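PDB 5BZ1: suppressor protein MPT5, which binds the 3'-untranslated regions of target mRNAs to regulate them post-transcriptionally, repressing HO, and is present here as its Pumilio-repeat RNA-binding domain. Local coordinates for residues Asp12-Tyr15 / Ile16-Ala19; Leu44-Glu47 / Gln48-Phe52. All coordinates share one frame; numbering follows the deposited sequence.

Contact 1. Residues Asp12-Tyr15 / Ile16-Ala19; sequences DLDY and IKLA
Leu18 N donates to Asp14 O (3.1 Å), a bond straight at the hydrogen (160°) and lying in the carbonyl plane, and this closes the first turn of helix 15-19. Lys17 N reaches the same oxygen only weakly. One residue on, Ala19 N bonds Tyr15 O at 2.8 Å, its donor tilted 24° from the carbonyl plane. Asp14 sits at the N-cap position, yet its carboxylate makes no direct capping bond; a water takes that place, donating to Asp14 OD1 and accepting from Ile16 N at 3.1 Å. With CG swung opposite its own backbone nitrogen (chi1 -161°), the carboxylate lies alongside Lys17, and OD2 rests on the methylene Lys17 CG (3.2 Å). The ammonium stays apart, 5.8 Å from Asp14 OD2 to Lys17 NZ, so attraction between the charges is probably modest. Away from the carboxylate, Leu13 and Leu18 cross at about a right angle, Leu13 CB meeting Leu18 CD1 at 4.1 Å. Leu13 CB also lies over one face of the Tyr15 ring, toward its rim; the Tyr15 OH bonds Leu10 O. Replacing Leu18 by an alanine would probably open a gap beside Leu13 and Leu28, leaving Leu13 CB without its methyl neighbour. Helix 15-19, the first in this Pumilio repeat, therefore starts on backbone bonds and a water-relayed carboxylate, whose negative charge would suit the positive end of the helix dipole.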
# COMPACT_ATOMS: atom_id res chain seq x y z
N ASP A 12 -3.40 49.13 6.70
CA ASP A 12 -4.60 49.57 5.98
C ASP A 12 -4.97 48.70 4.78
O ASP A 12 -5.87 49.05 4.01
CB ASP A 12 -4.44 51.02 5.53
CG ASP A 12 -4.33 51.99 6.70
OD1 ASP A 12 -5.16 51.89 7.63
OD2 ASP A 12 -3.42 52.84 6.68
N LEU A 13 -4.28 47.58 4.61
CA LEU A 13 -4.57 46.67 3.50
C LEU A 13 -5.86 45.89 3.75
O LEU A 13 -6.17 45.54 4.89
CB LEU A 13 -3.41 45.69 3.29
CG LEU A 13 -2.11 46.28 2.75
CD1 LEU A 13 -1.07 45.20 2.54
CD2 LEU A 13 -2.37 47.03 1.46
N ASP A 14 -6.62 45.63 2.69
CA ASP A 14 -7.80 44.79 2.78
C ASP A 14 -7.39 43.34 2.51
O ASP A 14 -7.44 42.87 1.37
CB ASP A 14 -8.88 45.24 1.79
CG ASP A 14 -10.25 44.70 2.14
OD1 ASP A 14 -10.35 43.75 2.95
OD2 ASP A 14 -11.25 45.23 1.60
N TYR A 15 -7.00 42.64 3.57
CA TYR A 15 -6.38 41.33 3.43
C TYR A 15 -7.28 40.24 2.85
O TYR A 15 -6.81 39.42 2.06
CB TYR A 15 -5.76 40.90 4.77
CG TYR A 15 -4.55 41.72 5.12
CD1 TYR A 15 -3.31 41.43 4.57
CD2 TYR A 15 -4.64 42.81 5.98
CE1 TYR A 15 -2.19 42.19 4.87
CE2 TYR A 15 -3.53 43.57 6.29
CZ TYR A 15 -2.31 43.25 5.73
OH TYR A 15 -1.20 44.01 6.03
N ILE A 16 -8.55 40.23 3.22
CA ILE A 16 -9.45 39.20 2.70
C ILE A 16 -9.67 39.35 1.19
O ILE A 16 -9.77 38.36 0.47
CB ILE A 16 -10.80 39.13 3.46
CG1 ILE A 16 -11.56 37.86 3.09
CG2 ILE A 16 -11.65 40.37 3.20
CD1 ILE A 16 -10.76 36.59 3.31
N LYS A 17 -9.70 40.59 0.71
CA LYS A 17 -9.86 40.86 -0.72
C LYS A 17 -8.60 40.48 -1.49
O LYS A 17 -8.67 39.93 -2.58
CB LYS A 17 -10.21 42.33 -0.97
CG LYS A 17 -11.52 42.76 -0.34
CD LYS A 17 -12.65 41.79 -0.67
CE LYS A 17 -13.86 42.02 0.22
NZ LYS A 17 -14.96 41.06 -0.08
N LEU A 18 -7.44 40.78 -0.90
CA LEU A 18 -6.16 40.42 -1.51
C LEU A 18 -5.97 38.90 -1.53
O LEU A 18 -5.40 38.35 -2.47
CB LEU A 18 -5.00 41.08 -0.75
CG LEU A 18 -4.96 42.61 -0.71
CD1 LEU A 18 -3.83 43.11 0.18
CD2 LEU A 18 -4.80 43.17 -2.11
N ALA A 19 -6.46 38.24 -0.49
CA ALA A 19 -6.28 36.80 -0.31
C ALA A 19 -6.84 35.96 -1.46
O ALA A 19 -6.22 34.99 -1.90
CB ALA A 19 -6.88 36.35 1.01
O HOH W 1 -9.86 42.37 5.01

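Contact 2. Residues Leu44-Glu47 / Gln48-Phe52; sequences LMYE and QIKPF
Glu47 OE1 receives Lys50 NZ at 2.7 Å in a salt bridge between residues three apart, met on the syn side of the carboxylate and 23° out of its plane. A water completes the link, donating to Glu47 OE2 and accepting from Lys50 NZ at 3.2 Å, so that both carboxylate oxygens are tied to the ammonium, one directly and one through solvent. The two side chains run side by side in the same direction. Lys50 reaches this position because its CG stands between its own backbone N and carbonyl carbon (chi1 59°), after which the chain is extended and passes Tyr46, crossing it at about a right angle with Lys50 CD 4.2 Å from Tyr46 CE2. The far end of that tyrosine is held elsewhere, its OH bonding Gln77 O.

Behind the charged pair Ile49 N bonds Met45 O (3.0 Å), with weak bonds from Gln48 N to Met45 O and from Lys50 N to Tyr46 O. On the inner side Met45 CG touches Ile49 CD1 at 3.8 Å, the two chains slanting across one another, and Leu69 of helix 62-69 packs against both. Further on, the chain winds as a 3-10 turn through Lys50 and Pro51, and Phe52 N bonds Ile49 O at 2.7 Å. The turn, which joins the first Pumilio repeat to the second, thus separates its chemistry by side, with thioether and branched alkyl inward and an ion pair reinforced by water on the outer surface.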
# COMPACT_ATOMS: atom_id res chain seq x y z
N LEU A 44 -1.23 40.99 11.18
CA LEU A 44 -2.31 41.83 10.65
C LEU A 44 -3.27 41.00 9.79
O LEU A 44 -4.49 41.06 9.96
CB LEU A 44 -1.73 43.00 9.84
CG LEU A 44 -1.05 44.12 10.63
CD1 LEU A 44 -0.21 45.01 9.72
CD2 LEU A 44 -2.08 44.96 11.36
N MET A 45 -2.69 40.24 8.87
CA MET A 45 -3.43 39.37 7.96
C MET A 45 -4.29 38.37 8.73
O MET A 45 -5.47 38.17 8.42
CB MET A 45 -2.42 38.62 7.10
CG MET A 45 -2.97 37.70 6.05
SD MET A 45 -1.60 36.70 5.42
CE MET A 45 -0.37 37.96 5.06
N TYR A 46 -3.68 37.75 9.74
CA TYR A 46 -4.31 36.67 10.50
C TYR A 46 -5.64 37.08 11.12
O TYR A 46 -6.63 36.37 10.98
CB TYR A 46 -3.35 36.18 11.60
CG TYR A 46 -3.82 34.93 12.30
CD1 TYR A 46 -3.46 33.68 11.82
CD2 TYR A 46 -4.60 34.99 13.44
CE1 TYR A 46 -3.88 32.52 12.44
CE2 TYR A 46 -5.03 33.84 14.08
CZ TYR A 46 -4.66 32.61 13.57
OH TYR A 46 -5.08 31.46 14.19
N GLU A 47 -5.65 38.22 11.81
CA GLU A 47 -6.84 38.67 12.51
C GLU A 47 -8.00 38.97 11.57
O GLU A 47 -9.17 38.81 11.94
CB GLU A 47 -6.52 39.91 13.36
CG GLU A 47 -5.58 39.63 14.51
CD GLU A 47 -6.12 38.58 15.47
OE1 GLU A 47 -7.34 38.59 15.73
OE2 GLU A 47 -5.32 37.75 15.96
N GLN A 48 -7.69 39.38 10.34
CA GLN A 48 -8.71 39.72 9.37
C GLN A 48 -9.23 38.52 8.57
O GLN A 48 -10.39 38.51 8.14
CB GLN A 48 -8.21 40.81 8.41
CG GLN A 48 -8.04 42.20 9.06
CD GLN A 48 -7.73 43.29 8.05
OE1 GLN A 48 -7.93 43.11 6.84
NE2 GLN A 48 -7.23 44.42 8.53
N ILE A 49 -8.40 37.51 8.39
CA ILE A 49 -8.78 36.37 7.55
C ILE A 49 -9.27 35.16 8.35
O ILE A 49 -9.84 34.22 7.77
CB ILE A 49 -7.64 35.94 6.60
CG1 ILE A 49 -6.51 35.25 7.38
CG2 ILE A 49 -7.12 37.13 5.80
CD1 ILE A 49 -5.39 34.75 6.49
N LYS A 50 -9.06 35.17 9.66
CA LYS A 50 -9.46 34.03 10.51
C LYS A 50 -10.94 33.60 10.45
O LYS A 50 -11.22 32.41 10.60
CB LYS A 50 -8.97 34.20 11.96
CG LYS A 50 -9.46 35.43 12.70
CD LYS A 50 -8.90 35.45 14.12
CE LYS A 50 -9.61 36.49 14.98
NZ LYS A 50 -9.06 36.54 16.36
N PRO A 51 -11.89 34.53 10.23
CA PRO A 51 -13.25 34.02 10.06
C PRO A 51 -13.44 33.29 8.73
O PRO A 51 -14.46 32.64 8.55
CB PRO A 51 -14.11 35.29 10.06
CG PRO A 51 -13.27 36.35 10.71
CD PRO A 51 -11.87 36.01 10.33
N PHE A 52 -12.46 33.41 7.83
CA PHE A 52 -12.59 32.88 6.48
C PHE A 52 -11.61 31.74 6.18
O PHE A 52 -11.36 31.43 5.02
CB PHE A 52 -12.36 33.99 5.45
CG PHE A 52 -13.25 35.19 5.64
CD1 PHE A 52 -14.48 35.27 5.01
CD2 PHE A 52 -12.84 36.26 6.43
CE1 PHE A 52 -15.30 36.37 5.18
CE2 PHE A 52 -13.65 37.37 6.60
CZ PHE A 52 -14.88 37.43 5.97
O HOH W 2 -6.09 35.56 16.91

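In the fold
Contacts 1 and 2, their centres 9 Å apart, lie in series near the N-terminal end of the Pumilio-repeat array, one at the start of helix 15-19 and the other in the C-terminal part of helix 38-49 and the residues following. Tyr15 joins them: its ring packs on Met45, Tyr15 CG lying 3.9 Å from Met45 CA, while its backbone N gives a weak hydrogen bond to Gln48 OE1. Further along, Ile16 CD1 meets Phe52 CG at 3.7 Å, linking the first helix to the residue preceding helix 53-57 of the second repeat. Contact 1 comes within about 7 Å of the bound RNA (nearest atoms) and contact 2 within about 12 Å; neither touches it, consistent with a part in the repeat scaffold rather than in base recognition.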